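Tannase (Lactobacillus plantarum, PDB 4JUI) hydrolyses the galloyl ester bonds of tannins, probably as a serine esterase of the alpha/beta-hydrolase fold. Local coordinates at residues A[73-78]-A[93-98]; A[162-167]-A[450-455]; A[202-207]-A[411-416]. The protein carries 1 engineered substitution. All coordinates share one frame; numbering follows the deposited sequence.

Contact 1 of 3, residues A[73-78]-A[93-98]; sequences PNTVGG and PTNAGT. With EGR (ethyl 3,4,5-trihydroxybenzoate), chain C.
The flat carboxamide of Asn95 meets the 73-78 loop with its OD1 end: the methyl CG2 of Thr75 lies to one side of the amide plane, 3.9 Å from OD1, and the carbonyl of Asn74 lies slightly to the other. Asn74 O and Asn95 OD1 are both acceptors, so their approach is no bond. The ring of Pro93 follows a cis peptide; Pro93 CG lies 3.8 Å from Thr75 O and 4.1 Å from Thr75 CB. Thr75 OG1 sits between the backbone N and the carbonyl carbon (chi1 58°), where it bonds Pro83 O, and the Thr75 and Asn95 side chains slide past each other in opposite directions. The 73-78 loop leaves the end of strand 70-73, where alpha/beta hydrolases commonly place part of the oxyanion hole; consistent with this, Gly78 N gives a nearly straight bond (177°) to the ester carbonyl oxygen O05 of EGR at 2.6 Å. Upstream, Asn74 folds back in an Asx turn: its OD1 accepts from Val76 N at 2.9 Å on a lone pair, in the carbonyl plane, while its ND2 reaches Gly166 O. Asp85 bonds Thr94 OG1 and Asn95 N, at the start of helix 96-104.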
loop_
_atom_site.group_PDB
_atom_site.type_symbol
_atom_site.label_atom_id
_atom_site.label_comp_id
_atom_site.label_asym_id
_atom_site.label_seq_id
_atom_site.Cartn_x
_atom_site.Cartn_y
_atom_site.Cartn_z
ATOM N N PRO A 73 2.478 1.103 10.981
ATOM C CA PRO A 73 1.442 0.562 10.105
ATOM C C PRO A 73 0.335 1.581 9.905
ATOM O O PRO A 73 0.167 2.489 10.724
ATOM C CB PRO A 73 0.893 -0.614 10.904
ATOM C CG PRO A 73 1.041 -0.166 12.337
ATOM C CD PRO A 73 2.326 0.638 12.372
ATOM N N ASN A 74 -0.413 1.433 8.820
ATOM C CA ASN A 74 -1.574 2.287 8.618
ATOM C C ASN A 74 -2.802 1.440 8.308
ATOM O O ASN A 74 -2.677 0.296 7.881
ATOM C CB ASN A 74 -1.311 3.329 7.523
ATOM C CG ASN A 74 -1.324 2.735 6.132
ATOM O OD1 ASN A 74 -2.379 2.352 5.632
ATOM N ND2 ASN A 74 -0.156 2.678 5.486
ATOM N N THR A 75 -3.987 2.001 8.534
ATOM C CA THR A 75 -5.237 1.281 8.278
ATOM C C THR A 75 -5.967 1.822 7.047
ATOM O O THR A 75 -7.166 1.604 6.880
ATOM C CB THR A 75 -6.176 1.352 9.494
ATOM O OG1 THR A 75 -6.453 2.723 9.799
ATOM C CG2 THR A 75 -5.515 0.707 10.706
ATOM N N VAL A 76 -5.233 2.501 6.174
ATOM C CA VAL A 76 -5.837 3.059 4.964
ATOM C C VAL A 76 -6.214 1.942 3.989
ATOM O O VAL A 76 -5.391 1.073 3.663
ATOM C CB VAL A 76 -4.899 4.055 4.263
ATOM C CG1 VAL A 76 -5.505 4.529 2.944
ATOM C CG2 VAL A 76 -4.612 5.251 5.173
ATOM N N GLY A 77 -7.471 1.967 3.551
ATOM C CA GLY A 77 -7.950 1.108 2.484
ATOM C C GLY A 77 -8.940 1.883 1.628
ATOM O O GLY A 77 -9.732 2.671 2.147
ATOM N N GLY A 78 -8.893 1.678 0.315
ATOM C CA GLY A 78 -9.813 2.357 -0.578
ATOM C C GLY A 78 -9.595 3.860 -0.615
ATOM O O GLY A 78 -10.462 4.601 -1.092
ATOM N N PRO A 93 -11.739 -0.292 10.271
ATOM C CA PRO A 93 -10.653 -1.207 9.908
ATOM C C PRO A 93 -9.618 -1.305 11.026
ATOM O O PRO A 93 -9.477 -0.366 11.810
ATOM C CB PRO A 93 -10.038 -0.531 8.683
ATOM C CG PRO A 93 -10.238 0.927 8.935
ATOM C CD PRO A 93 -11.544 1.051 9.691
ATOM N N THR A 94 -8.926 -2.440 11.104
ATOM C CA THR A 94 -7.885 -2.629 12.107
ATOM C C THR A 94 -6.949 -3.761 11.707
ATOM O O THR A 94 -7.379 -4.744 11.102
ATOM C CB THR A 94 -8.478 -2.913 13.516
ATOM O OG1 THR A 94 -7.419 -3.086 14.465
ATOM C CG2 THR A 94 -9.348 -4.171 13.513
ATOM N N ASN A 95 -5.667 -3.592 12.026
ATOM C CA ASN A 95 -4.677 -4.660 11.942
ATOM C C ASN A 95 -4.148 -4.939 13.341
ATOM O O ASN A 95 -2.938 -5.096 13.548
ATOM C CB ASN A 95 -3.529 -4.256 11.018
ATOM C CG ASN A 95 -4.014 -3.773 9.665
ATOM O OD1 ASN A 95 -3.940 -2.580 9.352
ATOM N ND2 ASN A 95 -4.510 -4.699 8.852
ATOM N N ALA A 96 -5.068 -4.996 14.301
ATOM C CA ALA A 96 -4.727 -5.171 15.711
ATOM C C ALA A 96 -3.839 -6.388 15.936
ATOM O O ALA A 96 -2.900 -6.328 16.726
ATOM C CB ALA A 96 -5.992 -5.272 16.554
ATOM N N GLY A 97 -4.143 -7.479 15.235
ATOM C CA GLY A 97 -3.387 -8.711 15.352
ATOM C C GLY A 97 -1.929 -8.523 14.987
ATOM O O GLY A 97 -1.052 -9.117 15.602
ATOM N N THR A 98 -1.673 -7.704 13.974
ATOM C CA THR A 98 -0.302 -7.419 13.559
ATOM C C THR A 98 0.460 -6.603 14.606
ATOM O O THR A 98 1.648 -6.846 14.838
ATOM C CB THR A 98 -0.275 -6.689 12.220
ATOM O OG1 THR A 98 -0.847 -7.542 11.230
ATOM C CG2 THR A 98 1.154 -6.340 11.834
HETATM C C01 EGR C . -10.705 -1.615 -0.780
HETATM C C02 EGR C . -9.537 -2.561 -0.756
HETATM O O03 EGR C . -8.233 -2.064 -0.886
HETATM C C04 EGR C . -7.925 -0.770 -1.308
HETATM O O05 EGR C . -7.212 -0.007 -0.662
HETATM C C06 EGR C . -8.198 -0.414 -2.720
HETATM C C07 EGR C . -8.097 0.909 -3.112
HETATM C C08 EGR C . -8.373 1.244 -4.419
HETATM O O09 EGR C . -8.276 2.557 -4.817
HETATM C C10 EGR C . -8.740 0.254 -5.324
HETATM O O11 EGR C . -9.005 0.593 -6.632
HETATM C C12 EGR C . -8.830 -1.071 -4.922
HETATM O O13 EGR C . -9.191 -2.062 -5.797
HETATM C C14 EGR C . -8.554 -1.404 -3.614
#

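Contact 2 of 3, residues A[162-167]-A[450-455]; sequences GTAAGG and IPHSGD. Engineered in segment 162-167: Ala164 (natural residue Ser). With EGR (ethyl 3,4,5-trihydroxybenzoate), chain C.
Asp455 OD1 is gripped twice: by Asn161 ND2 and by a water, 2.8 Å away, that donates to it; its OD2 bonds Thr98 OG1. The same water lies 2.7 Å from Thr163 OG1 and so links two side chains that do not bond directly. Thr163 OG1 stands beside the backbone N (chi1 -64°), which leaves CG2 anti to that N and packed 3.6 Å from Ser453 C. Thr163 OG1 is also 3.3 Å from Gly454 CA, where any side chain on the glycine would run into it. Farther along, the His452 ring comes to the engineered Ala164, a serine in the natural protein, with NE2 3.5 Å from its CB. Ala164 sits at positive phi in the sharp turn between strand 158-163 and helix 165-175, within Gly-Thr-Ala-Ala-Gly: the nucleophile elbow of alpha/beta hydrolases. His452 NE2 donates to the ester oxygen O03 of EGR at 2.8 Å, O03 lying at the ring edge, while ND1 is held by Asp420. With an alanine here, O03 would probably lose this donor and Asp420 its ring partner. Ala165 N donates to EGR O05 at 2.8 Å; with Gly78 N as second donor this is consistent with an oxyanion hole. Asp420, His452 and the natural serine are consistent with a catalytic triad, the ester carbon lying close to where the serine hydroxyl would probably stand and a ring N-H directed at the leaving oxygen.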
loop_
_atom_site.group_PDB
_atom_site.type_symbol
_atom_site.label_atom_id
_atom_site.label_comp_id
_atom_site.label_asym_id
_atom_site.label_seq_id
_atom_site.Cartn_x
_atom_site.Cartn_y
_atom_site.Cartn_z
ATOM N N GLY A 162 1.533 -1.329 5.213
ATOM C CA GLY A 162 0.161 -1.068 4.831
ATOM C C GLY A 162 -0.301 -1.999 3.730
ATOM O O GLY A 162 0.527 -2.630 3.063
ATOM N N THR A 163 -1.618 -2.086 3.551
ATOM C CA THR A 163 -2.226 -2.962 2.542
ATOM C C THR A 163 -3.024 -2.148 1.530
ATOM O O THR A 163 -3.789 -1.259 1.917
ATOM C CB THR A 163 -3.174 -3.974 3.226
ATOM O OG1 THR A 163 -2.418 -4.832 4.091
ATOM C CG2 THR A 163 -3.891 -4.841 2.202
ATOM N N ALA A 164 -2.848 -2.461 0.245
ATOM C CA ALA A 164 -3.638 -1.870 -0.835
ATOM C C ALA A 164 -3.406 -0.356 -0.953
ATOM O O ALA A 164 -2.270 0.060 -1.189
ATOM C CB ALA A 164 -5.098 -2.209 -0.646
ATOM N N ALA A 165 -4.439 0.475 -0.780
ATOM C CA ALA A 165 -4.180 1.914 -0.733
ATOM C C ALA A 165 -3.162 2.216 0.373
ATOM O O ALA A 165 -2.321 3.115 0.239
ATOM C CB ALA A 165 -5.475 2.714 -0.516
ATOM N N GLY A 166 -3.227 1.437 1.448
ATOM C CA GLY A 166 -2.291 1.585 2.555
ATOM C C GLY A 166 -0.897 1.119 2.185
ATOM O O GLY A 166 0.100 1.597 2.741
ATOM N N GLY A 167 -0.825 0.178 1.242
ATOM C CA GLY A 167 0.447 -0.268 0.704
ATOM C C GLY A 167 1.079 0.804 -0.160
ATOM O O GLY A 167 2.293 1.006 -0.121
ATOM N N ILE A 450 -3.205 -16.148 -2.799
ATOM C CA ILE A 450 -3.518 -15.115 -1.827
ATOM C C ILE A 450 -4.385 -14.050 -2.494
ATOM O O ILE A 450 -4.056 -13.553 -3.576
ATOM C CB ILE A 450 -2.247 -14.492 -1.237
ATOM C CG1 ILE A 450 -1.523 -15.517 -0.358
ATOM C CG2 ILE A 450 -2.590 -13.227 -0.452
ATOM C CD1 ILE A 450 -2.306 -15.923 0.882
ATOM N N PRO A 451 -5.526 -13.724 -1.868
ATOM C CA PRO A 451 -6.426 -12.718 -2.446
ATOM C C PRO A 451 -6.005 -11.303 -2.058
ATOM O O PRO A 451 -4.909 -11.092 -1.538
ATOM C CB PRO A 451 -7.772 -13.051 -1.794
ATOM C CG PRO A 451 -7.389 -13.587 -0.452
ATOM C CD PRO A 451 -6.086 -14.331 -0.645
ATOM N N HIS A 452 -6.875 -10.335 -2.330
ATOM C CA HIS A 452 -6.610 -8.950 -1.976
ATOM C C HIS A 452 -6.631 -8.855 -0.451
ATOM O O HIS A 452 -7.687 -8.964 0.169
ATOM C CB HIS A 452 -7.671 -8.052 -2.615
ATOM C CG HIS A 452 -7.368 -6.586 -2.530
ATOM N ND1 HIS A 452 -6.249 -6.020 -3.106
ATOM C CD2 HIS A 452 -8.053 -5.576 -1.952
ATOM C CE1 HIS A 452 -6.257 -4.718 -2.874
ATOM N NE2 HIS A 452 -7.335 -4.421 -2.176
ATOM N N SER A 453 -5.450 -8.674 0.140
ATOM C CA SER A 453 -5.266 -8.784 1.588
ATOM C C SER A 453 -3.831 -8.411 1.947
ATOM O O SER A 453 -3.009 -8.148 1.070
ATOM C CB SER A 453 -5.561 -10.203 2.059
ATOM O OG SER A 453 -4.683 -11.127 1.436
ATOM N N GLY A 454 -3.535 -8.372 3.243
ATOM C CA GLY A 454 -2.186 -8.093 3.694
ATOM C C GLY A 454 -1.891 -8.763 5.026
ATOM O O GLY A 454 -2.769 -9.398 5.625
ATOM N N ASP A 455 -0.646 -8.642 5.477
ATOM C CA ASP A 455 -0.260 -9.083 6.818
ATOM C C ASP A 455 -0.491 -10.578 7.061
ATOM O O ASP A 455 -0.718 -10.990 8.200
ATOM C CB ASP A 455 -1.028 -8.288 7.883
ATOM C CG ASP A 455 -0.609 -6.833 7.962
ATOM O OD1 ASP A 455 0.094 -6.345 7.055
ATOM O OD2 ASP A 455 -0.992 -6.171 8.958
HETATM C C01 EGR C . -10.705 -1.615 -0.780
HETATM C C02 EGR C . -9.537 -2.561 -0.756
HETATM O O03 EGR C . -8.233 -2.064 -0.886
HETATM C C04 EGR C . -7.925 -0.770 -1.308
HETATM O O05 EGR C . -7.212 -0.007 -0.662
HETATM C C06 EGR C . -8.198 -0.414 -2.720
HETATM C C07 EGR C . -8.097 0.909 -3.112
HETATM C C08 EGR C . -8.373 1.244 -4.419
HETATM O O09 EGR C . -8.276 2.557 -4.817
HETATM C C10 EGR C . -8.740 0.254 -5.324
HETATM O O11 EGR C . -9.005 0.593 -6.632
HETATM C C12 EGR C . -8.830 -1.071 -4.922
HETATM O O13 EGR C . -9.191 -2.062 -5.797
HETATM C C14 EGR C . -8.554 -1.404 -3.614
HETATM O O HOH W 1 -0.917 -3.895 6.123
#

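Contact 3 of 3, residues A[202-207]-A[411-416]; sequences SAYCPI and HWRIRH. With EGR (ethyl 3,4,5-trihydroxybenzoate), chain C.
Tyr204 overlaps the base of Arg415 and the guanidinium end of Arg413: its CD2 rests 4.0 Å from Arg415 CB, and its OH comes 3.6 Å from Arg413 NH1, with ring and guanidinium turned 64° apart. The hydroxyl bonds Asp457, which also salt-bridges Arg413. Arg413 reaches there because its CG is anti to the backbone N (chi1 -174°) and the chain runs extended to NE. Arg415 bends at its second torsion, which brings its CZ over the rim of one face of the Arg413 guanidinium, 3.5 Å above that plane, the groups tilted rather than parallel. Arg415 NH2 forms a salt bridge with Asp443; the two aspartates would probably balance the nearby positive charges. Arg415 NH1 also bonds Ile414 O, from above that carbonyl plane. A water joins Ser202 OG, Arg413 O and Arg413 NH1, while Ser202 OG also bonds Asn161. Strands 202-204 and 411-415 run parallel, 10° apart, in the central alpha/beta-hydrolase sheet, between strands 158-163 and 441-445. Three backbone bonds tie them: Ala203 N to Arg413 O and Arg415 N to Ala203 O, both 3.0 Å, then Cys205 N to Arg415 O at 2.7 Å. On the other face from Tyr204, Ile414 packs under helix 426-437, and its CG2 meets Pro206 CD at 4.1 Å, the side chains roughly at right angles. Beyond the strand ends Cys205 CB stands 3.5 Å from His416 ND1, whose ring bonds Asp420 O through NE2, and a water connects ND1 with Pro206 O. At the segment's C-terminal end Ile207 CG2 lies 3.7 Å from EGR ring atom C08.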
loop_
_atom_site.group_PDB
_atom_site.type_symbol
_atom_site.label_atom_id
_atom_site.label_comp_id
_atom_site.label_asym_id
_atom_site.label_seq_id
_atom_site.Cartn_x
_atom_site.Cartn_y
_atom_site.Cartn_z
ATOM N N SER A 202 7.463 -1.939 4.025
ATOM C CA SER A 202 6.663 -3.133 3.765
ATOM C C SER A 202 5.362 -2.711 3.080
ATOM O O SER A 202 4.652 -1.831 3.572
ATOM C CB SER A 202 6.347 -3.847 5.072
ATOM O OG SER A 202 5.465 -4.944 4.874
ATOM N N ALA A 203 5.051 -3.313 1.936
ATOM C CA ALA A 203 3.842 -2.955 1.207
ATOM C C ALA A 203 3.165 -4.195 0.657
ATOM O O ALA A 203 3.774 -4.964 -0.078
ATOM C CB ALA A 203 4.158 -1.971 0.078
ATOM N N TYR A 204 1.912 -4.389 1.049
ATOM C CA TYR A 204 1.063 -5.437 0.511
ATOM C C TYR A 204 0.161 -4.850 -0.561
ATOM O O TYR A 204 -0.445 -3.782 -0.352
ATOM C CB TYR A 204 0.209 -6.033 1.622
ATOM C CG TYR A 204 1.058 -6.785 2.627
ATOM C CD1 TYR A 204 1.527 -6.163 3.779
ATOM C CD2 TYR A 204 1.420 -8.106 2.398
ATOM C CE1 TYR A 204 2.324 -6.858 4.687
ATOM C CE2 TYR A 204 2.215 -8.794 3.296
ATOM C CZ TYR A 204 2.661 -8.165 4.427
ATOM O OH TYR A 204 3.449 -8.871 5.304
ATOM N N CYS A 205 0.097 -5.547 -1.699
ATOM C CA CYS A 205 -0.687 -5.140 -2.872
ATOM C C CYS A 205 -0.866 -3.631 -3.081
ATOM O O CYS A 205 -1.992 -3.143 -3.153
ATOM C CB CYS A 205 -2.055 -5.845 -2.886
ATOM S SG CYS A 205 -3.138 -5.562 -1.466
ATOM N N PRO A 206 0.248 -2.893 -3.211
ATOM C CA PRO A 206 0.123 -1.435 -3.266
ATOM C C PRO A 206 -0.685 -0.968 -4.485
ATOM O O PRO A 206 -0.321 -1.262 -5.630
ATOM C CB PRO A 206 1.578 -0.956 -3.363
ATOM C CG PRO A 206 2.348 -2.155 -3.910
ATOM C CD PRO A 206 1.649 -3.343 -3.309
ATOM N N ILE A 207 -1.794 -0.276 -4.228
ATOM C CA ILE A 207 -2.638 0.246 -5.297
ATOM C C ILE A 207 -2.120 1.645 -5.660
ATOM O O ILE A 207 -2.557 2.658 -5.104
ATOM C CB ILE A 207 -4.125 0.281 -4.879
ATOM C CG1 ILE A 207 -4.599 -1.110 -4.459
ATOM C CG2 ILE A 207 -5.010 0.811 -6.008
ATOM C CD1 ILE A 207 -4.694 -2.107 -5.609
ATOM N N HIS A 411 15.517 -0.290 1.706
ATOM C CA HIS A 411 15.059 -1.656 1.942
ATOM C C HIS A 411 13.556 -1.790 1.723
ATOM O O HIS A 411 12.755 -1.132 2.398
ATOM C CB HIS A 411 15.404 -2.096 3.373
ATOM C CG HIS A 411 16.848 -1.917 3.735
ATOM N ND1 HIS A 411 17.853 -2.670 3.165
ATOM C CD2 HIS A 411 17.456 -1.067 4.593
ATOM C CE1 HIS A 411 19.018 -2.291 3.660
ATOM N NE2 HIS A 411 18.807 -1.321 4.529
ATOM N N TRP A 412 13.177 -2.657 0.787
ATOM C CA TRP A 412 11.781 -2.814 0.392
ATOM C C TRP A 412 11.370 -4.279 0.406
ATOM O O TRP A 412 12.134 -5.138 -0.031
ATOM C CB TRP A 412 11.577 -2.254 -1.025
ATOM C CG TRP A 412 11.831 -0.774 -1.135
ATOM C CD1 TRP A 412 13.029 -0.138 -1.012
ATOM C CD2 TRP A 412 10.860 0.247 -1.398
ATOM N NE1 TRP A 412 12.862 1.223 -1.171
ATOM C CE2 TRP A 412 11.539 1.482 -1.409
ATOM C CE3 TRP A 412 9.477 0.238 -1.607
ATOM C CZ2 TRP A 412 10.885 2.697 -1.633
ATOM C CZ3 TRP A 412 8.829 1.447 -1.835
ATOM C CH2 TRP A 412 9.536 2.657 -1.838
ATOM N N ARG A 413 10.169 -4.555 0.910
ATOM C CA ARG A 413 9.561 -5.880 0.796
ATOM C C ARG A 413 8.130 -5.695 0.319
ATOM O O ARG A 413 7.300 -5.089 1.007
ATOM C CB ARG A 413 9.576 -6.624 2.136
ATOM C CG ARG A 413 9.092 -8.076 2.029
ATOM C CD ARG A 413 9.095 -8.737 3.383
ATOM N NE ARG A 413 8.752 -10.157 3.344
ATOM C CZ ARG A 413 7.515 -10.637 3.432
ATOM N NH1 ARG A 413 6.477 -9.810 3.530
ATOM N NH2 ARG A 413 7.315 -11.949 3.404
ATOM N N ILE A 414 7.852 -6.184 -0.882
ATOM C CA ILE A 414 6.550 -6.009 -1.498
ATOM C C ILE A 414 5.944 -7.372 -1.778
ATOM O O ILE A 414 6.622 -8.270 -2.275
ATOM C CB ILE A 414 6.670 -5.243 -2.828
ATOM C CG1 ILE A 414 7.288 -3.866 -2.585
ATOM C CG2 ILE A 414 5.304 -5.117 -3.519
ATOM C CD1 ILE A 414 7.507 -3.071 -3.858
ATOM N N ARG A 415 4.669 -7.532 -1.445
ATOM C CA ARG A 415 3.919 -8.727 -1.832
ATOM C C ARG A 415 2.620 -8.334 -2.526
ATOM O O ARG A 415 1.981 -7.360 -2.143
ATOM C CB ARG A 415 3.587 -9.571 -0.599
ATOM C CG ARG A 415 4.794 -10.159 0.092
ATOM C CD ARG A 415 5.444 -11.204 -0.799
ATOM N NE ARG A 415 6.503 -11.955 -0.131
ATOM C CZ ARG A 415 7.780 -11.599 -0.139
ATOM N NH1 ARG A 415 8.138 -10.478 -0.746
ATOM N NH2 ARG A 415 8.687 -12.339 0.477
ATOM N N HIS A 416 2.234 -9.099 -3.542
ATOM C CA HIS A 416 0.926 -8.959 -4.167
ATOM C C HIS A 416 0.429 -10.374 -4.441
ATOM O O HIS A 416 1.106 -11.146 -5.106
ATOM C CB HIS A 416 1.015 -8.137 -5.462
ATOM C CG HIS A 416 -0.296 -7.965 -6.155
ATOM N ND1 HIS A 416 -1.025 -6.788 -6.110
ATOM C CD2 HIS A 416 -1.041 -8.828 -6.891
ATOM C CE1 HIS A 416 -2.144 -6.936 -6.789
ATOM N NE2 HIS A 416 -2.175 -8.171 -7.277
HETATM C C01 EGR C . -10.705 -1.615 -0.780
HETATM C C02 EGR C . -9.537 -2.561 -0.756
HETATM O O03 EGR C . -8.233 -2.064 -0.886
HETATM C C04 EGR C . -7.925 -0.770 -1.308
HETATM O O05 EGR C . -7.212 -0.007 -0.662
HETATM C C06 EGR C . -8.198 -0.414 -2.720
HETATM C C07 EGR C . -8.097 0.909 -3.112
HETATM C C08 EGR C . -8.373 1.244 -4.419
HETATM O O09 EGR C . -8.276 2.557 -4.817
HETATM C C10 EGR C . -8.740 0.254 -5.324
HETATM O O11 EGR C . -9.005 0.593 -6.632
HETATM C C12 EGR C . -8.830 -1.071 -4.922
HETATM O O13 EGR C . -9.191 -2.062 -5.797
HETATM C C14 EGR C . -8.554 -1.404 -3.614
HETATM O O HOH W 2 6.029 -6.919 3.092
HETATM O O HOH W 3 0.314 -4.205 -6.136
#

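Overall arrangement
Contact 3 is the buried one, a parallel strand pair within the central sheet; contact 2, a surface contact, joins the strand-turn-helix at 162-167 to the 450-455 loop, and contact 1 is partly buried. Contacts 2 and 3 share the sheet, because strand 158-163 bonds to strand 200-204: Tyr204 N donates to Gly162 O and Tyr204 O accepts from Ala164 N. Contacts 1 and 2 meet through Thr98 and Asp455; contacts 1 and 3 do not touch. Backbone hydrogen bonds tie contact 3, whose arginines form salt bridges outside it, whereas contacts 1 and 2 have no direct hydrogen bond across their segments and rely on packing and, in contact 2, a water. All three reach EGR: 1 and 2 by N-H donors, 3 by apolar Ile207.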